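Local coordinates for protein dehalogenase (Rhodospirillaceae, PDB 6A41) that probably acts as a dehalogenase, built on a Rossmann-type fold of the short-chain dehydrogenase/reductase superfamily, at residues D5-I10 with T31-D36; D78-N83 with R114-V119; S128-F133 with C225-G230; T173-G178 with G230-H235. All coordinates share one frame; numbering follows the deposited sequence.

Interaction 1. Residues D5-I10 with T31-D36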
loop_
_atom_site.group_PDB
_atom_site.type_symbol
_atom_site.label_atom_id
_atom_site.label_comp_id
_atom_site.label_asym_id
_atom_site.label_seq_id
_atom_site.Cartn_x
_atom_site.Cartn_y
_atom_site.Cartn_z
ATOM N N ASP A 5 26.062 5.594 -22.925
ATOM C CA ASP A 5 25.546 5.087 -24.203
ATOM C C ASP A 5 24.028 4.802 -24.071
ATOM O O ASP A 5 23.570 3.817 -24.631
ATOM C CB ASP A 5 26.294 3.796 -24.613
ATOM C CG ASP A 5 27.818 4.070 -24.946
ATOM O OD1 ASP A 5 28.178 5.117 -25.465
ATOM O OD2 ASP A 5 28.648 3.232 -24.596
ATOM N N ARG A 6 23.298 5.488 -23.161
ATOM C CA ARG A 6 21.838 5.295 -23.137
ATOM C C ARG A 6 21.204 6.536 -23.724
ATOM O O ARG A 6 21.580 7.634 -23.311
ATOM C CB ARG A 6 21.305 5.045 -21.704
ATOM C CG ARG A 6 21.788 3.752 -21.048
ATOM C CD ARG A 6 21.221 2.530 -21.790
ATOM N NE ARG A 6 21.876 1.298 -21.327
ATOM C CZ ARG A 6 22.855 0.657 -21.962
ATOM N NH1 ARG A 6 23.367 1.103 -23.101
ATOM N NH2 ARG A 6 23.369 -0.439 -21.420
ATOM N N VAL A 7 20.243 6.359 -24.608
ATOM C CA VAL A 7 19.480 7.450 -25.217
ATOM C C VAL A 7 18.200 7.617 -24.379
ATOM O O VAL A 7 17.368 6.639 -24.308
ATOM C CB VAL A 7 19.092 7.132 -26.717
ATOM C CG1 VAL A 7 18.244 8.247 -27.296
ATOM C CG2 VAL A 7 20.371 6.904 -27.522
ATOM N N ILE A 8 18.075 8.798 -23.749
ATOM C CA ILE A 8 16.963 9.093 -22.861
ATOM C C ILE A 8 16.130 10.212 -23.485
ATOM O O ILE A 8 16.667 11.285 -23.722
ATOM C CB ILE A 8 17.487 9.509 -21.512
ATOM C CG1 ILE A 8 18.258 8.298 -20.999
ATOM C CG2 ILE A 8 16.357 9.832 -20.557
ATOM C CD1 ILE A 8 18.785 8.427 -19.675
ATOM N N LEU A 9 14.840 9.998 -23.686
ATOM C CA LEU A 9 13.987 11.066 -24.178
ATOM C C LEU A 9 13.203 11.613 -23.002
ATOM O O LEU A 9 12.500 10.852 -22.327
ATOM C CB LEU A 9 12.995 10.384 -25.151
ATOM C CG LEU A 9 11.870 11.265 -25.584
ATOM C CD1 LEU A 9 12.448 12.519 -26.219
ATOM C CD2 LEU A 9 10.942 10.437 -26.541
ATOM N N ILE A 10 13.275 12.898 -22.720
ATOM C CA ILE A 10 12.582 13.491 -21.625
ATOM C C ILE A 10 11.510 14.446 -22.250
ATOM O O ILE A 10 11.817 15.259 -23.118
ATOM C CB ILE A 10 13.490 14.342 -20.764
ATOM C CG1 ILE A 10 14.735 13.543 -20.245
ATOM C CG2 ILE A 10 12.717 14.935 -19.556
ATOM C CD1 ILE A 10 15.816 14.380 -19.580
ATOM N N THR A 31 22.975 10.161 -23.552
ATOM C CA THR A 31 22.567 11.027 -24.686
ATOM C C THR A 31 21.094 11.442 -24.399
ATOM O O THR A 31 20.200 10.612 -24.409
ATOM C CB THR A 31 22.630 10.230 -25.988
ATOM O OG1 THR A 31 23.952 9.740 -26.126
ATOM C CG2 THR A 31 22.195 11.030 -27.245
ATOM N N VAL A 32 20.861 12.713 -24.230
ATOM C CA VAL A 32 19.583 13.207 -23.880
ATOM C C VAL A 32 18.951 13.887 -25.099
ATOM O O VAL A 32 19.549 14.767 -25.725
ATOM C CB VAL A 32 19.698 14.204 -22.706
ATOM C CG1 VAL A 32 18.358 14.843 -22.434
ATOM C CG2 VAL A 32 20.267 13.485 -21.467
ATOM N N LEU A 33 17.729 13.480 -25.389
ATOM C CA LEU A 33 16.828 14.066 -26.325
ATOM C C LEU A 33 15.654 14.678 -25.563
ATOM O O LEU A 33 15.092 14.027 -24.665
ATOM C CB LEU A 33 16.247 12.994 -27.214
ATOM C CG LEU A 33 17.225 12.107 -27.942
ATOM C CD1 LEU A 33 16.506 11.158 -28.832
ATOM C CD2 LEU A 33 18.342 12.932 -28.630
ATOM N N ALA A 34 15.297 15.887 -25.879
ATOM C CA ALA A 34 14.309 16.602 -25.084
ATOM C C ALA A 34 13.229 17.126 -25.984
ATOM O O ALA A 34 13.537 17.801 -26.977
ATOM C CB ALA A 34 14.948 17.764 -24.317
ATOM N N HIS A 35 12.005 16.909 -25.564
ATOM C CA HIS A 35 10.791 17.534 -26.109
ATOM C C HIS A 35 10.324 18.686 -25.201
ATOM O O HIS A 35 10.487 18.639 -23.981
ATOM C CB HIS A 35 9.681 16.498 -26.230
ATOM C CG HIS A 35 8.304 17.088 -26.209
ATOM N ND1 HIS A 35 7.612 17.237 -25.035
ATOM C CD2 HIS A 35 7.502 17.586 -27.200
ATOM C CE1 HIS A 35 6.458 17.852 -25.290
ATOM N NE2 HIS A 35 6.359 18.076 -26.589
ATOM N N ASP A 36 9.767 19.717 -25.811
ATOM C CA ASP A 36 9.024 20.706 -25.078
ATOM C C ASP A 36 8.076 21.416 -26.074
ATOM O O ASP A 36 8.478 21.699 -27.189
ATOM C CB ASP A 36 9.950 21.711 -24.328
ATOM C CG ASP A 36 9.183 22.592 -23.327
ATOM O OD1 ASP A 36 8.939 22.075 -22.167
ATOM O OD2 ASP A 36 8.790 23.782 -23.725
HETATM O O HOH W 1 25.557 8.328 -24.152
#
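Thr31 takes the carbonyl of Arg6 through its N-H (Thr31 N to Arg6 O 2.9 Å) where strand 31-34 comes alongside strand 7-10, the two parallel strands of the first beta-alpha-beta unit of the Rossmann-type fold. Thr31 O then receives Ile8 N, while its OG1 lies 2.9 Å from water 1, which is also weakly bonded to Asp5 N. Val32 has its backbone bonded to His56 of the next strand and meets strand 7-10 chiefly by its side chain; with CG1 anti to its backbone N (chi1 174°) it brings that methyl to within 3.8 Å of Ile10 CD1, on the side of the sheet covered by helix 18-27. Leu33 is gripped twice, giving its N-H to Ile8 O and accepting Ile10 N at Leu33 O. Its side chain emerges on the other face, where Leu33 CD1 packs at 3.7 Å on Val7 CG1 and Leu33 CB lies 4.0 Å from Leu9 CD1. From Ala34, the CA hydrogen leans on Ile10 O. The run closes at His35, whose ring is held by Asn12 and whose backbone N bonds to that same Ile10 O at 3.0 Å.

Interaction 2. Residues D78-N83 with R114-V119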
loop_
_atom_site.group_PDB
_atom_site.type_symbol
_atom_site.label_atom_id
_atom_site.label_comp_id
_atom_site.label_asym_id
_atom_site.label_seq_id
_atom_site.Cartn_x
_atom_site.Cartn_y
_atom_site.Cartn_z
ATOM N N ASP A 78 16.373 4.345 -25.410
ATOM C CA ASP A 78 16.531 3.376 -24.336
ATOM C C ASP A 78 15.555 3.641 -23.196
ATOM O O ASP A 78 15.164 2.688 -22.469
ATOM C CB ASP A 78 17.935 3.412 -23.776
ATOM C CG ASP A 78 18.952 2.837 -24.750
ATOM O OD1 ASP A 78 18.793 1.648 -25.145
ATOM O OD2 ASP A 78 19.825 3.575 -25.220
ATOM N N ALA A 79 15.262 4.924 -22.900
ATOM C CA ALA A 79 14.344 5.276 -21.853
ATOM C C ALA A 79 13.464 6.456 -22.205
ATOM O O ALA A 79 13.964 7.471 -22.823
ATOM C CB ALA A 79 15.139 5.681 -20.600
ATOM N N LEU A 80 12.187 6.322 -21.908
ATOM C CA LEU A 80 11.238 7.416 -21.989
ATOM C C LEU A 80 10.981 7.957 -20.598
ATOM O O LEU A 80 10.460 7.204 -19.723
ATOM C CB LEU A 80 9.953 7.018 -22.649
ATOM C CG LEU A 80 8.707 7.928 -22.589
ATOM C CD1 LEU A 80 9.069 9.218 -23.351
ATOM C CD2 LEU A 80 7.493 7.270 -23.190
ATOM N N VAL A 81 11.213 9.234 -20.389
ATOM C CA VAL A 81 10.832 9.844 -19.141
ATOM C C VAL A 81 9.610 10.696 -19.397
ATOM O O VAL A 81 9.713 11.774 -20.097
ATOM C CB VAL A 81 11.994 10.701 -18.583
ATOM C CG1 VAL A 81 11.563 11.438 -17.355
ATOM C CG2 VAL A 81 13.220 9.863 -18.314
ATOM N N ASN A 82 8.452 10.225 -18.974
ATOM C CA ASN A 82 7.207 10.938 -19.220
ATOM C C ASN A 82 7.091 11.966 -18.059
ATOM O O ASN A 82 6.663 11.604 -17.005
ATOM C CB ASN A 82 6.028 10.023 -19.172
ATOM C CG ASN A 82 5.736 9.268 -20.474
ATOM O OD1 ASN A 82 5.490 8.064 -20.428
ATOM N ND2 ASN A 82 5.558 9.967 -21.509
ATOM N N ASN A 83 7.493 13.201 -18.297
ATOM C CA ASN A 83 7.555 14.286 -17.371
ATOM C C ASN A 83 6.326 15.181 -17.612
ATOM O O ASN A 83 6.278 15.980 -18.492
ATOM C CB ASN A 83 8.876 14.989 -17.560
ATOM C CG ASN A 83 9.001 16.238 -16.732
ATOM O OD1 ASN A 83 8.918 16.195 -15.481
ATOM N ND2 ASN A 83 9.232 17.346 -17.381
ATOM N N ARG A 114 -0.506 8.010 -24.357
ATOM C CA ARG A 114 -0.267 8.182 -25.782
ATOM C C ARG A 114 1.198 8.106 -26.168
ATOM O O ARG A 114 1.548 7.410 -27.151
ATOM C CB ARG A 114 -0.954 9.490 -26.264
ATOM C CG ARG A 114 -0.733 9.941 -27.722
ATOM C CD ARG A 114 -1.214 8.932 -28.715
ATOM N NE ARG A 114 -1.090 9.453 -30.113
ATOM C CZ ARG A 114 -0.987 8.696 -31.213
ATOM N NH1 ARG A 114 -1.013 7.389 -31.103
ATOM N NH2 ARG A 114 -0.774 9.243 -32.407
ATOM N N LEU A 115 2.048 8.821 -25.423
ATOM C CA LEU A 115 3.453 8.799 -25.681
ATOM C C LEU A 115 4.016 7.400 -25.510
ATOM O O LEU A 115 4.864 6.993 -26.326
ATOM C CB LEU A 115 4.269 9.701 -24.817
ATOM C CG LEU A 115 4.278 11.133 -25.307
ATOM C CD1 LEU A 115 5.028 11.946 -24.281
ATOM C CD2 LEU A 115 4.897 11.406 -26.667
ATOM N N THR A 116 3.551 6.663 -24.508
ATOM C CA THR A 116 3.986 5.283 -24.321
ATOM C C THR A 116 3.588 4.384 -25.499
ATOM O O THR A 116 4.415 3.582 -25.961
ATOM C CB THR A 116 3.500 4.722 -23.003
ATOM O OG1 THR A 116 3.871 5.605 -21.944
ATOM C CG2 THR A 116 4.070 3.410 -22.701
ATOM N N GLN A 117 2.392 4.576 -26.053
ATOM C CA GLN A 117 1.927 3.824 -27.207
ATOM C C GLN A 117 2.811 4.054 -28.457
ATOM O O GLN A 117 3.086 3.159 -29.192
ATOM C CB GLN A 117 0.565 4.321 -27.665
ATOM C CG GLN A 117 -0.565 3.879 -26.833
ATOM C CD GLN A 117 -1.891 4.333 -27.509
ATOM O OE1 GLN A 117 -2.099 5.557 -27.583
ATOM N NE2 GLN A 117 -2.682 3.391 -28.072
ATOM N N LEU A 118 3.233 5.292 -28.621
ATOM C CA LEU A 118 4.176 5.716 -29.667
ATOM C C LEU A 118 5.594 5.189 -29.486
ATOM O O LEU A 118 6.205 4.769 -30.450
ATOM C CB LEU A 118 4.131 7.246 -29.785
ATOM C CG LEU A 118 2.874 7.795 -30.353
ATOM C CD1 LEU A 118 2.828 9.292 -30.060
ATOM C CD2 LEU A 118 2.772 7.567 -31.888
ATOM N N VAL A 119 6.106 5.102 -28.261
ATOM C CA VAL A 119 7.551 4.735 -28.063
ATOM C C VAL A 119 7.760 3.242 -27.870
ATOM O O VAL A 119 8.803 2.716 -28.260
ATOM C CB VAL A 119 8.118 5.486 -26.800
ATOM C CG1 VAL A 119 9.528 5.082 -26.443
ATOM C CG2 VAL A 119 8.266 6.972 -27.122
#
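Leu80 extends from strand 79-83 and sets one methyl, CD2, against helix 98-126, giving the apolar half of a strand-to-helix packing in an alpha/beta sandwich. Its CG is anti to the backbone N (chi1 168°), which carries CD2 to 4.0 Å from Val119 CG2 and 4.4 Å from Leu115 CB. These two helix residues stand one turn apart, so a single leucine tip spans successive turns of the helix. The strand and helix segments run nearly antiparallel, at 167°, with their axes 9.9 Å apart at closest approach.

The polar half centres on the amide of Asn82, two residues further along the same face of the strand. Its nitrogen lies against aliphatic carbon: Asn82 ND2 is 3.4 Å from Leu115 CD1 and 3.6 Å from Leu115 CB, the two side chains lying alongside and pointing contrary ways. Its oxygen faces a hydroxyl, Asn82 OD1 to Thr116 OG1 3.3 Å, with the side chains set roughly perpendicular. This is proximity and not a hydrogen bond, since Thr116 OG1 is bonded to Pro112 O, a turn earlier in its own helix.

Around this pair, Leu115 and Val119 also press on helix 63-74, at Met66 and Val67, while Thr116 and Asn82 both touch Phe133 of the adjoining strand 129-136. Thr116 additionally packs on Leu93 of the second subunit, so the helix lies between its own sheet and a neighbouring chain.

Interaction 3. Residues S128-F133 with C225-G230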
loop_
_atom_site.group_PDB
_atom_site.type_symbol
_atom_site.label_atom_id
_atom_site.label_comp_id
_atom_site.label_asym_id
_atom_site.label_seq_id
_atom_site.Cartn_x
_atom_site.Cartn_y
_atom_site.Cartn_z
ATOM N N SER A 128 14.427 -4.316 -24.991
ATOM C CA SER A 128 15.013 -3.575 -23.852
ATOM C C SER A 128 14.378 -2.204 -23.837
ATOM O O SER A 128 13.984 -1.695 -24.855
ATOM C CB SER A 128 16.598 -3.505 -23.869
ATOM O OG SER A 128 17.005 -2.618 -24.808
ATOM N N GLY A 129 14.204 -1.638 -22.630
ATOM C CA GLY A 129 13.733 -0.335 -22.502
ATOM C C GLY A 129 13.362 -0.006 -21.068
ATOM O O GLY A 129 13.266 -0.879 -20.202
ATOM N N ARG A 130 13.058 1.263 -20.892
ATOM C CA ARG A 130 12.684 1.787 -19.619
ATOM C C ARG A 130 11.613 2.842 -19.857
ATOM O O ARG A 130 11.763 3.708 -20.740
ATOM C CB ARG A 130 13.857 2.480 -18.929
ATOM C CG ARG A 130 15.024 1.627 -18.659
ATOM C CD ARG A 130 14.757 0.900 -17.374
ATOM N NE ARG A 130 15.924 0.117 -16.994
ATOM C CZ ARG A 130 16.289 -1.033 -17.491
ATOM N NH1 ARG A 130 15.562 -1.700 -18.383
ATOM N NH2 ARG A 130 17.349 -1.602 -17.025
ATOM N N ILE A 131 10.521 2.786 -19.148
ATOM C CA ILE A 131 9.562 3.875 -19.196
ATOM C C ILE A 131 9.375 4.421 -17.746
ATOM O O ILE A 131 9.088 3.590 -16.831
ATOM C CB ILE A 131 8.176 3.371 -19.666
ATOM C CG1 ILE A 131 8.099 2.612 -20.980
ATOM C CG2 ILE A 131 7.162 4.510 -19.683
ATOM C CD1 ILE A 131 8.208 3.427 -22.142
ATOM N N VAL A 132 9.626 5.698 -17.506
ATOM C CA VAL A 132 9.478 6.293 -16.158
ATOM C C VAL A 132 8.452 7.405 -16.235
ATOM O O VAL A 132 8.588 8.326 -17.067
ATOM C CB VAL A 132 10.789 6.806 -15.559
ATOM C CG1 VAL A 132 10.565 7.528 -14.204
ATOM C CG2 VAL A 132 11.928 5.765 -15.592
ATOM N N PHE A 133 7.364 7.274 -15.483
ATOM C CA PHE A 133 6.422 8.337 -15.327
ATOM C C PHE A 133 6.897 9.253 -14.239
ATOM O O PHE A 133 7.075 8.824 -13.041
ATOM C CB PHE A 133 5.010 7.785 -15.069
ATOM C CG PHE A 133 4.406 7.033 -16.233
ATOM C CD1 PHE A 133 4.734 5.718 -16.471
ATOM C CD2 PHE A 133 3.453 7.598 -17.016
ATOM C CE1 PHE A 133 4.172 4.994 -17.518
ATOM C CE2 PHE A 133 2.906 6.876 -18.104
ATOM C CZ PHE A 133 3.328 5.605 -18.358
ATOM N N CYS A 225 16.127 4.577 -14.994
ATOM C CA CYS A 225 16.591 4.398 -16.399
ATOM C C CYS A 225 17.817 3.471 -16.597
ATOM O O CYS A 225 18.075 3.097 -17.730
ATOM C CB CYS A 225 16.833 5.736 -17.094
ATOM S SG CYS A 225 15.416 6.826 -17.147
ATOM N N SER A 226 18.571 3.176 -15.538
ATOM C CA SER A 226 19.852 2.492 -15.627
ATOM C C SER A 226 19.665 1.000 -15.715
ATOM O O SER A 226 18.567 0.384 -15.333
ATOM C CB SER A 226 20.818 2.834 -14.403
ATOM O OG SER A 226 20.355 2.140 -13.194
ATOM N N ASP A 227 20.746 0.384 -16.128
ATOM C CA ASP A 227 20.790 -1.105 -16.169
ATOM C C ASP A 227 20.663 -1.748 -14.802
ATOM O O ASP A 227 20.031 -2.767 -14.662
ATOM C CB ASP A 227 22.054 -1.584 -16.826
ATOM C CG ASP A 227 22.019 -1.392 -18.263
ATOM O OD1 ASP A 227 21.048 -0.850 -18.890
ATOM O OD2 ASP A 227 23.072 -1.701 -18.830
ATOM N N GLY A 228 21.189 -1.066 -13.772
ATOM C CA GLY A 228 21.127 -1.567 -12.452
ATOM C C GLY A 228 19.702 -1.648 -11.885
ATOM O O GLY A 228 19.469 -2.443 -10.973
ATOM N N ALA A 229 18.729 -0.905 -12.443
ATOM C CA ALA A 229 17.327 -0.972 -12.024
ATOM C C ALA A 229 16.459 -1.911 -12.859
ATOM O O ALA A 229 15.221 -1.861 -12.801
ATOM C CB ALA A 229 16.720 0.406 -12.055
ATOM N N GLY A 230 17.126 -2.822 -13.536
ATOM C CA GLY A 230 16.422 -3.732 -14.473
ATOM C C GLY A 230 15.505 -4.754 -13.839
ATOM O O GLY A 230 14.783 -5.385 -14.596
#
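The guanidinium of Arg130 meets Ser226 O edge-on, the oxygen lying only 6° out of its plane. Two nitrogens on one side of the group grip that single atom: Arg130 NH2 at 2.9 Å and Arg130 NE at 3.1 Å. Seen from the acceptor, both donors stand above the carbonyl plane of Ser226 and not on its lone pairs. Neither face of the guanidinium is squarely covered by residues 225-230; Gly230 CA approaches obliquely, 3.5 Å from Arg130 NH2. At another edge, Arg130 NH1 bonds in plane to Gly129 O (3.0 Å), so the group is fixed in rotation by both its own strand and the loop.

The aliphatic part does its share. Bent at chi2 (-84°), the chain lays Arg130 CG 3.5 Å from Cys225 O, and further along the strand Val132 CG2 packs on Cys225 SG at 4.0 Å. Ser226 O is heavily used, since Ala229 N also bonds to it and closes the turn of residues 226-229. The carboxylate of Asp227 adds only nearby opposite charge, Arg130 NH2 to Asp227 OD1 being 4.2 Å; its salt bridge is with Arg6. A methionine in place of Arg130 has no N-H to offer, and Ser226 O would probably be left with Ala229 N alone of the donors described, the loop less firmly tied to the strand.

The contact pins the loop that follows helix 214-225 to the start of a central parallel strand, at the amino end of the strands of the Rossmann-type sheet; the fold classically places its binding site at the opposite, carboxyl end.

Interaction 4. Residues T173-G178 with G230-H235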
loop_
_atom_site.group_PDB
_atom_site.type_symbol
_atom_site.label_atom_id
_atom_site.label_comp_id
_atom_site.label_asym_id
_atom_site.label_seq_id
_atom_site.Cartn_x
_atom_site.Cartn_y
_atom_site.Cartn_z
ATOM N N THR A 173 11.085 -2.216 -18.489
ATOM C CA THR A 173 10.472 -1.915 -17.171
ATOM C C THR A 173 9.621 -0.644 -17.245
ATOM O O THR A 173 9.849 0.213 -18.076
ATOM C CB THR A 173 11.500 -1.743 -16.038
ATOM O OG1 THR A 173 12.244 -0.530 -16.208
ATOM C CG2 THR A 173 12.430 -2.937 -15.938
ATOM N N VAL A 174 8.636 -0.564 -16.393
ATOM C CA VAL A 174 7.743 0.560 -16.320
ATOM C C VAL A 174 7.580 0.887 -14.830
ATOM O O VAL A 174 7.061 0.111 -14.077
ATOM C CB VAL A 174 6.401 0.278 -16.894
ATOM C CG1 VAL A 174 5.569 1.536 -16.913
ATOM C CG2 VAL A 174 6.466 -0.248 -18.308
ATOM N N ASN A 175 7.924 2.097 -14.506
ATOM C CA ASN A 175 7.850 2.602 -13.109
ATOM C C ASN A 175 7.392 4.072 -13.095
ATOM O O ASN A 175 7.384 4.769 -14.141
ATOM C CB ASN A 175 9.246 2.528 -12.485
ATOM C CG ASN A 175 9.724 1.109 -12.317
ATOM O OD1 ASN A 175 10.721 0.690 -13.001
ATOM N ND2 ASN A 175 9.063 0.331 -11.588
ATOM N N ALA A 176 7.080 4.578 -11.888
ATOM C CA ALA A 176 6.819 6.002 -11.709
ATOM C C ALA A 176 7.604 6.492 -10.532
ATOM O O ALA A 176 7.939 5.698 -9.590
ATOM C CB ALA A 176 5.360 6.258 -11.436
ATOM N N VAL A 177 7.908 7.763 -10.514
ATOM C CA VAL A 177 8.489 8.388 -9.312
ATOM C C VAL A 177 7.371 9.332 -8.805
ATOM O O VAL A 177 6.897 10.154 -9.508
ATOM C CB VAL A 177 9.732 9.216 -9.634
ATOM C CG1 VAL A 177 10.227 9.920 -8.320
ATOM C CG2 VAL A 177 10.875 8.296 -10.101
ATOM N N GLY A 178 6.947 9.133 -7.568
ATOM C CA GLY A 178 5.908 9.879 -6.930
ATOM C C GLY A 178 6.533 11.021 -6.175
ATOM O O GLY A 178 6.863 10.896 -5.000
ATOM N N GLY A 230 17.126 -2.822 -13.536
ATOM C CA GLY A 230 16.422 -3.732 -14.473
ATOM C C GLY A 230 15.505 -4.754 -13.839
ATOM O O GLY A 230 14.783 -5.385 -14.596
ATOM N N PHE A 231 15.534 -4.938 -12.525
ATOM C CA PHE A 231 14.648 -5.875 -11.888
ATOM C C PHE A 231 13.542 -5.105 -11.089
ATOM O O PHE A 231 12.804 -5.723 -10.309
ATOM C CB PHE A 231 15.410 -6.872 -11.008
ATOM C CG PHE A 231 14.737 -8.206 -10.876
ATOM C CD1 PHE A 231 14.367 -8.912 -12.005
ATOM C CD2 PHE A 231 14.410 -8.767 -9.625
ATOM C CE1 PHE A 231 13.730 -10.190 -11.936
ATOM C CE2 PHE A 231 13.783 -10.014 -9.543
ATOM C CZ PHE A 231 13.431 -10.702 -10.660
ATOM N N ILE A 232 13.492 -3.786 -11.219
ATOM C CA ILE A 232 12.465 -3.024 -10.607
ATOM C C ILE A 232 11.427 -2.699 -11.691
ATOM O O ILE A 232 11.775 -2.104 -12.720
ATOM C CB ILE A 232 12.994 -1.695 -10.042
ATOM C CG1 ILE A 232 14.057 -2.036 -9.005
ATOM C CG2 ILE A 232 11.865 -0.810 -9.542
ATOM C CD1 ILE A 232 14.854 -0.818 -8.509
ATOM N N THR A 233 10.183 -3.091 -11.456
ATOM C CA THR A 233 9.094 -2.693 -12.455
ATOM C C THR A 233 7.776 -2.730 -11.789
ATOM O O THR A 233 7.598 -3.421 -10.756
ATOM C CB THR A 233 9.125 -3.620 -13.709
ATOM O OG1 THR A 233 8.415 -3.043 -14.762
ATOM C CG2 THR A 233 8.600 -5.003 -13.473
ATOM N N GLY A 234 6.862 -1.944 -12.322
ATOM C CA GLY A 234 5.571 -1.875 -11.772
ATOM C C GLY A 234 5.461 -1.048 -10.517
ATOM O O GLY A 234 4.449 -1.163 -9.814
ATOM N N HIS A 235 6.441 -0.199 -10.261
ATOM C CA HIS A 235 6.508 0.404 -8.974
ATOM C C HIS A 235 6.305 1.929 -9.051
ATOM O O HIS A 235 6.815 2.568 -9.954
ATOM C CB HIS A 235 7.877 0.160 -8.308
ATOM C CG HIS A 235 7.955 0.647 -6.866
ATOM N ND1 HIS A 235 7.034 0.299 -5.890
ATOM C CD2 HIS A 235 8.873 1.443 -6.259
ATOM C CE1 HIS A 235 7.417 0.855 -4.727
ATOM N NE2 HIS A 235 8.538 1.546 -4.926
#
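Beside strand 172-179 of the Rossmann-type sheet runs the approach to the last strand, 236-239, and Val174 and Ala176 take hold of it before the strand begins. Val174 is held at both ends: its N-H points almost straight (169°) at Thr233 OG1, 3.0 Å away, and Val174 O receives Gly234 N at 2.7 Å. The first bond uses a side chain where a backbone carbonyl might be expected; Thr233 supplies it because OG1 is anti to the backbone N (chi1 -163°). Further on, Ala176 N bonds to His235 O at 2.8 Å. Thr173 packs against Ile232, with Thr173 CB 3.3 Å from Ile232 O. Between these lies Asn175, its CB 3.5 Å from His235 O and its amide lodged beside Ile232 O and the backbone nitrogens of Gly234 and His235. A leucine in place of Asn175 would probably leave Ile232 O and His235 N facing hydrocarbon. The ring of His235 meets His235 of the third subunit, to which its NE2 is hydrogen-bonded. A lead-in to the seventh strand bonded to the sixth, with a subunit interface close by, is consistent with tetrameric short-chain dehydrogenase/reductase relatives.

The four contacts sample one parallel sheet, ordered 56-57, 31-34, 7-10, 79-83, 129-136, 172-179, 236-239. Interactions 1 and 2 meet where strands 7-10 and 79-83 adjoin, their centres 11 Å apart; interaction 2 passes on to interaction 3 through strands 79-83 and 129-136. Interactions 3 and 4 are closest, at 7 Å between centres, and share Gly230; their segments alternate along the chain, whereas the earlier contacts follow in series. Interactions 1 and 4 do not touch, with nearest atoms about 10 Å apart. The salt bridge Arg6 NH2 to Asp227 OD2, 2.9 Å, joins interactions 1 and 3, tying the start of the chain to the loop after helix 214-225, in a fold whose helix and loop partners also face other subunits.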